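Local coordinates for protein dipicolinate synthase subunit A (Bacillus halodurans, PDB 3D4O) that probably acts as the oxidoreductase subunit of dipicolinate synthase, helping to make the dipicolinic acid of bacterial spores with a nicotinamide dinucleotide, at residues C[159-164]-C[224-229]; C[200-205]-C[209-214]; C[86-91]-C[110-115]; C[19-24]-C[34-39]. All coordinates share one frame; numbering follows the deposited sequence.

Contact 1. Residues C[159-164]-C[224-229]; sequences AVLGLG and LVVTAN
Leu-161, the last residue of strand 157-161, faces Val-225 in a loop leading to helix 228-233, with 8.3 Å between their CA atoms. The loop is folded sharply: an inverse gamma turn centred on Val-226 carries a weak hydrogen bond from Thr-227 N to Val-225 O, and Thr-227 takes the N-cap position of the helix. One methyl carries the contact. Leu-161 CD1 reaches both valines, lying 3.5 Å from Val-226 CG2 and 3.7 Å from Val-225 CG2. With chi1 at -56° and chi2 fully extended, the leucine sends this methyl straight out from the strand. The leucine side chain slides past that of Val-225, the two pointing in opposite directions, and crosses that of Val-226 at about a right angle. Next to the leucine side chain are Cys-217 and Asn-219 of strand 216-219, while Leu-161 O is bonded by Thr-220 OG1. Beyond Leu-161 the chain turns through Gly-162, where at a phi of 105° a CB would run into the preceding carbonyl O, which favours glycine. Gly-162, Gly-164 and Gly-167 form a GxGxxG pattern in a strand-turn-helix unit, consistent with the dinucleotide-binding turn of a Rossmann fold.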
loop_
_atom_site.group_PDB
_atom_site.type_symbol
_atom_site.label_atom_id
_atom_site.label_comp_id
_atom_site.label_asym_id
_atom_site.label_seq_id
_atom_site.Cartn_x
_atom_site.Cartn_y
_atom_site.Cartn_z
ATOM N N ALA C 159 -1.462 -10.251 -12.708
ATOM C CA ALA C 159 -2.590 -10.458 -13.633
ATOM C C ALA C 159 -3.781 -9.690 -13.137
ATOM O O ALA C 159 -4.041 -9.637 -11.915
ATOM C CB ALA C 159 -2.975 -11.912 -13.740
ATOM N N VAL C 160 -4.443 -9.032 -14.080
ATOM C CA VAL C 160 -5.738 -8.390 -13.816
ATOM C C VAL C 160 -6.743 -9.104 -14.708
ATOM O O VAL C 160 -6.490 -9.345 -15.898
ATOM C CB VAL C 160 -5.784 -6.888 -14.098
ATOM C CG1 VAL C 160 -7.212 -6.362 -13.864
ATOM C CG2 VAL C 160 -4.792 -6.085 -13.243
ATOM N N LEU C 161 -7.873 -9.477 -14.130
ATOM C CA LEU C 161 -8.917 -10.199 -14.868
ATOM C C LEU C 161 -10.030 -9.205 -15.120
ATOM O O LEU C 161 -10.632 -8.676 -14.180
ATOM C CB LEU C 161 -9.431 -11.396 -14.087
ATOM C CG LEU C 161 -8.351 -12.396 -13.673
ATOM C CD1 LEU C 161 -8.979 -13.562 -12.900
ATOM C CD2 LEU C 161 -7.520 -12.917 -14.838
ATOM N N GLY C 162 -10.195 -8.889 -16.397
ATOM C CA GLY C 162 -11.204 -7.949 -16.875
ATOM C C GLY C 162 -10.628 -6.616 -17.268
ATOM O O GLY C 162 -9.730 -6.096 -16.602
ATOM N N LEU C 163 -11.100 -6.085 -18.394
ATOM C CA LEU C 163 -10.653 -4.784 -18.808
ATOM C C LEU C 163 -11.863 -3.841 -18.937
ATOM O O LEU C 163 -12.022 -3.080 -19.902
ATOM C CB LEU C 163 -9.793 -4.804 -20.055
ATOM C CG LEU C 163 -9.051 -3.465 -20.167
ATOM C CD1 LEU C 163 -7.629 -3.513 -19.524
ATOM C CD2 LEU C 163 -8.939 -3.068 -21.588
ATOM N N GLY C 164 -12.713 -3.932 -17.929
ATOM C CA GLY C 164 -13.828 -3.005 -17.799
ATOM C C GLY C 164 -13.342 -1.686 -17.203
ATOM O O GLY C 164 -12.131 -1.377 -17.194
ATOM N N LEU C 224 -17.521 -16.365 -11.713
ATOM C CA LEU C 224 -16.545 -17.335 -11.229
ATOM C C LEU C 224 -15.464 -17.614 -12.260
ATOM O O LEU C 224 -15.645 -18.452 -13.160
ATOM C CB LEU C 224 -17.242 -18.611 -10.786
ATOM C CG LEU C 224 -16.360 -19.674 -10.110
ATOM C CD1 LEU C 224 -15.518 -19.080 -8.994
ATOM C CD2 LEU C 224 -17.230 -20.801 -9.589
ATOM N N VAL C 225 -14.337 -16.907 -12.105
ATOM C CA VAL C 225 -13.198 -17.068 -13.027
ATOM C C VAL C 225 -11.976 -17.659 -12.352
ATOM O O VAL C 225 -11.215 -18.407 -12.966
ATOM C CB VAL C 225 -12.853 -15.763 -13.839
ATOM C CG1 VAL C 225 -13.979 -15.474 -14.794
ATOM C CG2 VAL C 225 -12.581 -14.529 -12.932
ATOM N N VAL C 226 -11.799 -17.341 -11.083
ATOM C CA VAL C 226 -10.674 -17.863 -10.333
ATOM C C VAL C 226 -11.212 -19.105 -9.642
ATOM O O VAL C 226 -11.494 -19.137 -8.444
ATOM C CB VAL C 226 -10.068 -16.820 -9.368
ATOM C CG1 VAL C 226 -8.738 -17.337 -8.749
ATOM C CG2 VAL C 226 -9.818 -15.517 -10.109
ATOM N N THR C 227 -11.358 -20.131 -10.467
ATOM C CA THR C 227 -11.892 -21.405 -10.031
ATOM C C THR C 227 -10.827 -22.249 -9.346
ATOM O O THR C 227 -9.652 -21.896 -9.297
ATOM C CB THR C 227 -12.465 -22.212 -11.209
ATOM O OG1 THR C 227 -11.413 -22.554 -12.113
ATOM C CG2 THR C 227 -13.501 -21.403 -11.971
ATOM N N ALA C 228 -11.273 -23.387 -8.840
ATOM C CA ALA C 228 -10.387 -24.339 -8.174
ATOM C C ALA C 228 -9.230 -24.758 -9.090
ATOM O O ALA C 228 -8.083 -24.816 -8.663
ATOM C CB ALA C 228 -11.175 -25.594 -7.713
ATOM N N ASN C 229 -9.550 -25.070 -10.347
ATOM C CA ASN C 229 -8.521 -25.537 -11.307
ATOM C C ASN C 229 -7.529 -24.451 -11.594
ATOM O O ASN C 229 -6.337 -24.700 -11.789
ATOM C CB ASN C 229 -9.090 -26.115 -12.616
ATOM C CG ASN C 229 -9.112 -27.641 -12.615
ATOM O OD1 ASN C 229 -8.087 -28.281 -12.345
ATOM N ND2 ASN C 229 -10.263 -28.231 -12.935
#

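Contact 2. Residues C[200-205]-C[209-214]; sequences EPFHIS and QELRDV
His-203 ND1, next along the chain from the Phe-202 that meets Glu-210, is gripped twice by Ser-205: it shares a 2.7 Å hydrogen bond with Ser-205 OG, and Ser-205 N donates to it over 3.2 Å at 156°. The pair probably helps hold the turn by which the chain leaves strand 200-203. Phe-202 has its ring swung between backbone N and carbonyl carbon (chi1 68°), which lays one face against Glu-210. Glu-210 CB makes a CH-pi contact there, 3.9 Å from the Phe-202 ring centroid and displaced toward the rim, and Glu-210 CG follows at 3.7 Å from Phe-202 CD2. Leu-211 CD2 approaches the far end of the ring obliquely, 4.1 Å from Phe-202 CZ. With an alanine in place of Phe-202, the methylenes of Glu-210 would probably lose their apolar bed, and a gap would open beside Leu-211. Past the ring, the bend in Glu-210 brings its OE1 within 3.9 Å of Glu-200 OE2, the two carboxylate planes 74° apart. Gln-209 NE2 gives Glu-210 OE2 a weak hydrogen bond, and OE1 has a further partner beyond the two segments. Lys-182 touches the Glu-200 side chain and bonds Glu-210 O. Glu-210 thus packs by its methylenes, while the nearby carboxylates would tend to raise each other's proton affinity, an effect that Lys-182 and the hydrogen bonds to Glu-210 probably temper.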
loop_
_atom_site.group_PDB
_atom_site.type_symbol
_atom_site.label_atom_id
_atom_site.label_comp_id
_atom_site.label_asym_id
_atom_site.label_seq_id
_atom_site.Cartn_x
_atom_site.Cartn_y
_atom_site.Cartn_z
ATOM N N GLU C 200 0.366 -7.641 -21.478
ATOM C CA GLU C 200 0.217 -8.952 -22.116
ATOM C C GLU C 200 -1.216 -9.449 -22.027
ATOM O O GLU C 200 -1.698 -9.741 -20.937
ATOM C CB GLU C 200 1.159 -9.994 -21.486
ATOM C CG GLU C 200 0.924 -11.376 -22.098
ATOM C CD GLU C 200 1.708 -12.511 -21.437
ATOM O OE1 GLU C 200 2.583 -12.267 -20.565
ATOM O OE2 GLU C 200 1.423 -13.663 -21.816
ATOM N N PRO C 201 -1.912 -9.517 -23.165
ATOM C CA PRO C 201 -3.271 -10.016 -23.071
ATOM C C PRO C 201 -3.334 -11.499 -23.136
ATOM O O PRO C 201 -2.429 -12.143 -23.651
ATOM C CB PRO C 201 -3.928 -9.491 -24.348
ATOM C CG PRO C 201 -2.830 -9.417 -25.345
ATOM C CD PRO C 201 -1.553 -9.139 -24.547
ATOM N N PHE C 202 -4.396 -12.039 -22.576
ATOM C CA PHE C 202 -4.676 -13.462 -22.708
ATOM C C PHE C 202 -6.165 -13.719 -22.677
ATOM O O PHE C 202 -6.877 -13.028 -22.001
ATOM C CB PHE C 202 -3.955 -14.303 -21.658
ATOM C CG PHE C 202 -4.435 -14.104 -20.231
ATOM C CD1 PHE C 202 -3.922 -13.086 -19.454
ATOM C CD2 PHE C 202 -5.318 -14.997 -19.661
ATOM C CE1 PHE C 202 -4.302 -12.929 -18.142
ATOM C CE2 PHE C 202 -5.716 -14.864 -18.336
ATOM C CZ PHE C 202 -5.215 -13.817 -17.585
ATOM N N HIS C 203 -6.633 -14.708 -23.424
ATOM C CA HIS C 203 -8.062 -15.007 -23.411
ATOM C C HIS C 203 -8.370 -15.611 -22.064
ATOM O O HIS C 203 -7.696 -16.527 -21.571
ATOM C CB HIS C 203 -8.497 -15.942 -24.552
ATOM C CG HIS C 203 -9.980 -15.984 -24.764
ATOM N ND1 HIS C 203 -10.811 -16.846 -24.081
ATOM C CD2 HIS C 203 -10.777 -15.292 -25.616
ATOM C CE1 HIS C 203 -12.053 -16.678 -24.498
ATOM N NE2 HIS C 203 -12.058 -15.742 -25.431
ATOM N N ILE C 204 -9.427 -15.081 -21.486
ATOM C CA ILE C 204 -9.840 -15.433 -20.142
ATOM C C ILE C 204 -10.033 -16.940 -19.963
ATOM O O ILE C 204 -9.939 -17.477 -18.855
ATOM C CB ILE C 204 -11.116 -14.682 -19.754
ATOM C CG1 ILE C 204 -11.305 -14.705 -18.244
ATOM C CG2 ILE C 204 -12.341 -15.276 -20.502
ATOM C CD1 ILE C 204 -10.252 -14.017 -17.432
ATOM N N SER C 205 -10.275 -17.627 -21.068
ATOM C CA SER C 205 -10.540 -19.077 -21.023
ATOM C C SER C 205 -9.275 -19.871 -20.748
ATOM O O SER C 205 -9.321 -21.047 -20.465
ATOM C CB SER C 205 -11.200 -19.557 -22.326
ATOM O OG SER C 205 -10.298 -19.446 -23.407
ATOM N N GLN C 209 -3.766 -21.808 -17.329
ATOM C CA GLN C 209 -2.418 -21.871 -17.926
ATOM C C GLN C 209 -1.686 -20.584 -17.657
ATOM O O GLN C 209 -0.528 -20.567 -17.247
ATOM C CB GLN C 209 -2.525 -22.123 -19.436
ATOM C CG GLN C 209 -1.289 -21.818 -20.259
ATOM C CD GLN C 209 -1.597 -21.912 -21.772
ATOM O OE1 GLN C 209 -2.272 -22.857 -22.231
ATOM N NE2 GLN C 209 -1.137 -20.920 -22.534
ATOM N N GLU C 210 -2.393 -19.490 -17.814
ATOM C CA GLU C 210 -1.724 -18.179 -17.774
ATOM C C GLU C 210 -1.356 -17.672 -16.383
ATOM O O GLU C 210 -0.405 -16.873 -16.236
ATOM C CB GLU C 210 -2.542 -17.149 -18.553
ATOM C CG GLU C 210 -2.674 -17.559 -20.011
ATOM C CD GLU C 210 -1.338 -17.579 -20.724
ATOM O OE1 GLU C 210 -0.440 -16.763 -20.371
ATOM O OE2 GLU C 210 -1.201 -18.405 -21.643
ATOM N N LEU C 211 -2.021 -18.208 -15.373
ATOM C CA LEU C 211 -1.826 -17.729 -13.989
ATOM C C LEU C 211 -0.899 -18.569 -13.144
ATOM O O LEU C 211 -0.778 -18.351 -11.935
ATOM C CB LEU C 211 -3.165 -17.591 -13.244
ATOM C CG LEU C 211 -4.189 -16.580 -13.781
ATOM C CD1 LEU C 211 -5.328 -16.403 -12.773
ATOM C CD2 LEU C 211 -3.558 -15.266 -14.106
ATOM N N ARG C 212 -0.275 -19.550 -13.774
ATOM C CA ARG C 212 0.584 -20.482 -13.048
ATOM C C ARG C 212 1.876 -19.857 -12.535
ATOM O O ARG C 212 2.534 -20.420 -11.662
ATOM C CB ARG C 212 0.825 -21.783 -13.835
ATOM C CG ARG C 212 1.611 -21.722 -15.104
ATOM C CD ARG C 212 1.272 -22.958 -15.942
ATOM N N ASP C 213 2.207 -18.675 -13.041
ATOM C CA ASP C 213 3.418 -17.977 -12.594
ATOM C C ASP C 213 3.124 -16.600 -12.017
ATOM O O ASP C 213 4.019 -15.790 -11.779
ATOM C CB ASP C 213 4.444 -17.855 -13.724
ATOM C CG ASP C 213 3.926 -17.071 -14.916
ATOM O OD1 ASP C 213 2.725 -16.719 -14.925
ATOM O OD2 ASP C 213 4.725 -16.811 -15.847
ATOM N N VAL C 214 1.851 -16.358 -11.775
ATOM C CA VAL C 214 1.400 -15.064 -11.267
ATOM C C VAL C 214 1.547 -14.911 -9.774
ATOM O O VAL C 214 1.162 -15.787 -8.971
ATOM C CB VAL C 214 -0.038 -14.772 -11.735
ATOM C CG1 VAL C 214 -0.582 -13.560 -11.073
ATOM C CG2 VAL C 214 0.008 -14.593 -13.261
#

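Contact 3. Residues C[86-91]-C[110-115]; sequences LTEEMI and NQCMKK
The first turn of helix 88-92 abuts helix 107-116, with Glu-88 and Cys-112 CA atoms 5.6 Å apart, a closeness consistent with the small cysteine side chain. Cys-112 directs its thiol at the neighbouring helix, and Glu-88 meets it with a methylene instead of its carboxylate: Glu-88 CG lies 3.7 Å from Cys-112 SG. From CG onward the glutamate is extended, which carries its carboxylate past the sulfur to the solvent-exposed side. Deeper in, Ile-91 presents its CD1 methyl 4.3 Å from Cys-112 CB. Ile-91 also meets the selenomethionine Met-113. That residue sets off from its backbone away from helix 88-92, but bends at chi2 (-55°) and again at chi3 (90°); the two bends turn the end of the side chain back toward helix 88-92, where it crosses that of Ile-91 at about a right angle. The terminal methyl is modelled so close to Ile-91 CD1 that its exact position is doubtful. The helix start is held by Thr-87, an N-cap whose OG1 accepts from Met-90 N at 3.2 Å. Just before it, Leu-86 O is bonded by Tyr-108 OH of helix 107-116, a second tie between the same two elements. Met-113 also rests on Leu-120 of strand 119-122. Helix 88-92 precedes strand 99-102, and helix 107-116 links that strand to its parallel neighbour 119-122. Here, then, helices from successive connections pack side by side, as in the layered beta-alpha-beta architecture of a Rossmann-type domain.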
loop_
_atom_site.group_PDB
_atom_site.type_symbol
_atom_site.label_atom_id
_atom_site.label_comp_id
_atom_site.label_asym_id
_atom_site.label_seq_id
_atom_site.Cartn_x
_atom_site.Cartn_y
_atom_site.Cartn_z
ATOM N N LEU C 86 -33.715 -1.773 6.293
ATOM C CA LEU C 86 -34.633 -1.021 5.449
ATOM C C LEU C 86 -35.680 -1.967 4.892
ATOM O O LEU C 86 -35.382 -2.846 4.093
ATOM C CB LEU C 86 -33.887 -0.331 4.304
ATOM C CG LEU C 86 -34.748 0.589 3.436
ATOM C CD1 LEU C 86 -35.379 1.707 4.261
ATOM C CD2 LEU C 86 -33.932 1.169 2.323
ATOM N N THR C 87 -36.914 -1.766 5.321
ATOM C CA THR C 87 -38.015 -2.627 4.910
ATOM C C THR C 87 -38.866 -2.051 3.795
ATOM O O THR C 87 -38.710 -0.909 3.375
ATOM C CB THR C 87 -38.966 -2.901 6.075
ATOM O OG1 THR C 87 -39.484 -1.663 6.548
ATOM C CG2 THR C 87 -38.263 -3.610 7.208
ATOM N N GLU C 88 -39.800 -2.883 3.353
ATOM C CA GLU C 88 -40.726 -2.534 2.270
ATOM C C GLU C 88 -41.770 -1.617 2.831
ATOM O O GLU C 88 -42.292 -0.725 2.153
ATOM C CB GLU C 88 -41.406 -3.786 1.708
ATOM C CG GLU C 88 -40.434 -4.754 1.059
ATOM C CD GLU C 88 -41.110 -5.998 0.495
ATOM O OE1 GLU C 88 -42.364 -6.094 0.543
ATOM O OE2 GLU C 88 -40.362 -6.875 -0.005
ATOM N N GLU C 89 -42.039 -1.850 4.106
ATOM C CA GLU C 89 -43.067 -1.122 4.825
ATOM C C GLU C 89 -42.671 0.325 4.912
ATOM O O GLU C 89 -43.487 1.213 4.757
ATOM C CB GLU C 89 -43.297 -1.703 6.231
HETATM N N MSE C 90 -41.391 0.553 5.131
HETATM C CA MSE C 90 -40.870 1.914 5.262
HETATM C C MSE C 90 -40.967 2.641 3.936
HETATM O O MSE C 90 -41.409 3.771 3.856
HETATM C CB MSE C 90 -39.404 1.884 5.711
HETATM C CG MSE C 90 -39.241 1.405 7.138
HETATM SE SE MSE C 90 -37.398 1.001 7.672
HETATM C CE MSE C 90 -37.916 0.198 9.398
ATOM N N ILE C 91 -40.591 1.938 2.888
ATOM C CA ILE C 91 -40.498 2.520 1.540
ATOM C C ILE C 91 -41.845 2.920 0.953
ATOM O O ILE C 91 -41.934 3.903 0.216
ATOM C CB ILE C 91 -39.673 1.598 0.616
ATOM C CG1 ILE C 91 -38.239 1.579 1.147
ATOM C CG2 ILE C 91 -39.638 2.100 -0.827
ATOM C CD1 ILE C 91 -37.329 0.593 0.492
ATOM N N ASN C 110 -33.650 -4.669 -5.106
ATOM C CA ASN C 110 -34.356 -4.567 -6.399
ATOM C C ASN C 110 -35.807 -5.010 -6.271
ATOM O O ASN C 110 -36.699 -4.508 -6.958
ATOM C CB ASN C 110 -33.697 -5.401 -7.503
ATOM C CG ASN C 110 -32.390 -4.821 -7.984
ATOM O OD1 ASN C 110 -31.538 -5.551 -8.494
ATOM N ND2 ASN C 110 -32.213 -3.508 -7.821
ATOM N N GLN C 111 -36.021 -5.954 -5.367
ATOM C CA GLN C 111 -37.356 -6.517 -5.125
ATOM C C GLN C 111 -38.213 -5.547 -4.341
ATOM O O GLN C 111 -39.439 -5.508 -4.516
ATOM C CB GLN C 111 -37.278 -7.854 -4.378
ATOM N N CYS C 112 -37.583 -4.766 -3.469
ATOM C CA CYS C 112 -38.347 -3.813 -2.646
ATOM C C CYS C 112 -38.891 -2.739 -3.531
ATOM O O CYS C 112 -40.052 -2.352 -3.448
ATOM C CB CYS C 112 -37.480 -3.111 -1.596
ATOM S SG CYS C 112 -36.972 -4.118 -0.189
HETATM N N MSE C 113 -37.994 -2.260 -4.376
HETATM C CA MSE C 113 -38.275 -1.159 -5.293
HETATM C C MSE C 113 -39.341 -1.568 -6.241
HETATM O O MSE C 113 -40.230 -0.787 -6.573
HETATM C CB MSE C 113 -37.039 -0.779 -6.106
HETATM C CG MSE C 113 -35.909 -0.195 -5.286
HETATM SE SE MSE C 113 -36.482 1.333 -4.254
HETATM C CE MSE C 113 -37.054 0.485 -2.625
ATOM N N LYS C 114 -39.248 -2.832 -6.636
ATOM C CA LYS C 114 -40.162 -3.423 -7.608
ATOM C C LYS C 114 -41.558 -3.355 -7.078
ATOM O O LYS C 114 -42.431 -2.727 -7.657
ATOM C CB LYS C 114 -39.798 -4.887 -7.885
ATOM N N LYS C 115 -41.721 -3.968 -5.918
ATOM C CA LYS C 115 -43.020 -4.091 -5.258
ATOM C C LYS C 115 -43.589 -2.786 -4.721
ATOM O O LYS C 115 -44.813 -2.659 -4.581
ATOM C CB LYS C 115 -42.944 -5.103 -4.109
#

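Contact 4. Residues C[19-24]-C[34-39]; sequences EIIRKL and VGFDQL
Ile-21 lays its CD1 methyl over one face of the Phe-36 ring, 4.2 Å from the centroid and 22° off the normal. The methyl is shifted toward the rim, where its nearest ring atom, Phe-36 CE2, is 3.9 Å away. An extended chi2 of 168° thrusts CD1 outward from helix 15-26, and the ring comes to meet it from the opposite direction. Leu-39 adds a looser contact, its CD2 4.5 Å from Ile-21 CD1. Both partners of the isoleucine belong to one type I beta turn, closed by Leu-39 N donating to Phe-36 O at 2.9 Å, which presents the two side chains to the same methyl. The turn follows strand 30-34 through Gly-35, whose backbone angles would press a CB against the preceding carbonyl. Phe-79 meets the Phe-36 ring with its plane inclined by only about 20°, and Ile-21 also packs on Ile-10 and Val-46 of the sheet. Elsewhere on the helix, Glu-19 and Lys-23 form salt bridges with Arg-279 and Asp-283 of helix 274-289. The contact between helix and turn is therefore purely apolar, resting on dispersion and CH-pi attraction, with Glu-19 and Lys-23 turned to helix 274-289 instead.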
loop_
_atom_site.group_PDB
_atom_site.type_symbol
_atom_site.label_atom_id
_atom_site.label_comp_id
_atom_site.label_asym_id
_atom_site.label_seq_id
_atom_site.Cartn_x
_atom_site.Cartn_y
_atom_site.Cartn_z
ATOM N N GLU C 19 -19.032 13.751 3.291
ATOM C CA GLU C 19 -18.904 14.803 2.259
ATOM C C GLU C 19 -20.275 15.125 1.693
ATOM O O GLU C 19 -20.606 16.259 1.360
ATOM C CB GLU C 19 -17.989 14.355 1.109
ATOM C CG GLU C 19 -16.571 14.107 1.499
ATOM C CD GLU C 19 -15.937 15.278 2.193
ATOM O OE1 GLU C 19 -16.212 16.453 1.819
ATOM O OE2 GLU C 19 -15.136 15.002 3.106
ATOM N N ILE C 20 -21.071 14.085 1.603
ATOM C CA ILE C 20 -22.441 14.196 1.086
ATOM C C ILE C 20 -23.280 14.949 2.108
ATOM O O ILE C 20 -23.998 15.878 1.765
ATOM C CB ILE C 20 -23.085 12.799 0.790
ATOM C CG1 ILE C 20 -22.240 12.023 -0.238
ATOM C CG2 ILE C 20 -24.538 12.966 0.275
ATOM C CD1 ILE C 20 -22.696 10.589 -0.466
ATOM N N ILE C 21 -23.136 14.578 3.374
ATOM C CA ILE C 21 -23.934 15.214 4.443
ATOM C C ILE C 21 -23.641 16.720 4.469
ATOM O O ILE C 21 -24.546 17.557 4.574
ATOM C CB ILE C 21 -23.644 14.631 5.844
ATOM C CG1 ILE C 21 -24.089 13.168 5.941
ATOM C CG2 ILE C 21 -24.406 15.415 6.928
ATOM C CD1 ILE C 21 -23.564 12.464 7.198
ATOM N N ARG C 22 -22.369 17.035 4.308
ATOM C CA ARG C 22 -21.913 18.427 4.385
ATOM C C ARG C 22 -22.454 19.294 3.260
ATOM O O ARG C 22 -22.950 20.392 3.486
ATOM C CB ARG C 22 -20.378 18.516 4.394
ATOM N N LYS C 23 -22.362 18.780 2.047
ATOM C CA LYS C 23 -22.770 19.544 0.886
ATOM C C LYS C 23 -24.265 19.761 0.884
ATOM O O LYS C 23 -24.736 20.873 0.656
ATOM C CB LYS C 23 -22.311 18.891 -0.423
ATOM C CG LYS C 23 -22.479 19.872 -1.588
ATOM C CD LYS C 23 -21.614 19.548 -2.794
ATOM C CE LYS C 23 -21.610 20.753 -3.762
ATOM N NZ LYS C 23 -20.948 20.512 -5.092
ATOM N N LEU C 24 -25.006 18.697 1.147
ATOM C CA LEU C 24 -26.471 18.792 1.172
ATOM C C LEU C 24 -26.919 19.822 2.207
ATOM O O LEU C 24 -27.870 20.571 2.011
ATOM C CB LEU C 24 -27.136 17.424 1.418
ATOM C CG LEU C 24 -27.447 16.572 0.168
ATOM C CD1 LEU C 24 -26.417 16.725 -0.956
ATOM C CD2 LEU C 24 -27.624 15.097 0.569
ATOM N N VAL C 34 -29.625 8.657 9.807
ATOM C CA VAL C 34 -29.688 7.362 10.502
ATOM C C VAL C 34 -28.376 6.602 10.411
ATOM O O VAL C 34 -27.789 6.454 9.329
ATOM C CB VAL C 34 -30.847 6.479 9.941
ATOM C CG1 VAL C 34 -31.004 5.203 10.743
ATOM C CG2 VAL C 34 -32.141 7.245 9.905
ATOM N N GLY C 35 -27.902 6.166 11.578
ATOM C CA GLY C 35 -26.686 5.348 11.677
ATOM C C GLY C 35 -25.419 6.102 11.999
ATOM O O GLY C 35 -24.310 5.559 11.916
ATOM N N PHE C 36 -25.581 7.343 12.425
ATOM C CA PHE C 36 -24.424 8.201 12.723
ATOM C C PHE C 36 -24.369 8.684 14.172
ATOM O O PHE C 36 -23.913 9.779 14.468
ATOM C CB PHE C 36 -24.431 9.397 11.770
ATOM C CG PHE C 36 -24.204 9.029 10.323
ATOM C CD1 PHE C 36 -25.249 8.548 9.535
ATOM C CD2 PHE C 36 -22.963 9.190 9.750
ATOM C CE1 PHE C 36 -25.052 8.221 8.206
ATOM C CE2 PHE C 36 -22.760 8.862 8.406
ATOM C CZ PHE C 36 -23.813 8.378 7.637
ATOM N N ASP C 37 -24.824 7.842 15.082
ATOM C CA ASP C 37 -24.849 8.223 16.493
ATOM C C ASP C 37 -23.453 8.490 17.034
ATOM O O ASP C 37 -23.281 9.306 17.943
ATOM C CB ASP C 37 -25.616 7.216 17.352
ATOM C CG ASP C 37 -25.240 5.810 17.057
ATOM O OD1 ASP C 37 -24.129 5.406 17.423
ATOM O OD2 ASP C 37 -26.063 5.109 16.448
ATOM N N GLN C 38 -22.449 7.859 16.429
ATOM C CA GLN C 38 -21.057 8.072 16.866
ATOM C C GLN C 38 -20.463 9.351 16.297
ATOM O O GLN C 38 -19.430 9.814 16.751
ATOM C CB GLN C 38 -20.165 6.898 16.497
ATOM C CG GLN C 38 -20.528 5.643 17.246
ATOM C CD GLN C 38 -19.744 4.435 16.777
ATOM O OE1 GLN C 38 -20.002 3.322 17.213
ATOM N NE2 GLN C 38 -18.793 4.648 15.875
ATOM N N LEU C 39 -21.129 9.905 15.301
ATOM C CA LEU C 39 -20.678 11.146 14.659
ATOM C C LEU C 39 -20.872 12.302 15.628
ATOM O O LEU C 39 -21.968 12.765 15.893
ATOM C CB LEU C 39 -21.414 11.404 13.341
ATOM C CG LEU C 39 -20.935 12.608 12.542
ATOM C CD1 LEU C 39 -19.458 12.436 12.201
ATOM C CD2 LEU C 39 -21.780 12.792 11.282
#

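From the N terminus, contact 4 closes first, bringing the turn after strand 30-34 back to helix 15-26. Contact 3 follows in series, joining helices 88-92 and 107-116 in the same N-terminal domain; its centre lies about 23 Å from that of contact 4, and the two do not touch. Contact 1 then opens at strand 157-161 of the second parallel sheet and closes some sixty residues later, before helix 228-233. Contact 2, the short link from edge strand 200-203 to 209-214, falls wholly within that span. These two do touch: Leu-161 CD2 packs 3.7 Å from Phe-202 CZ, so that the two contacts share apolar packing on that sheet.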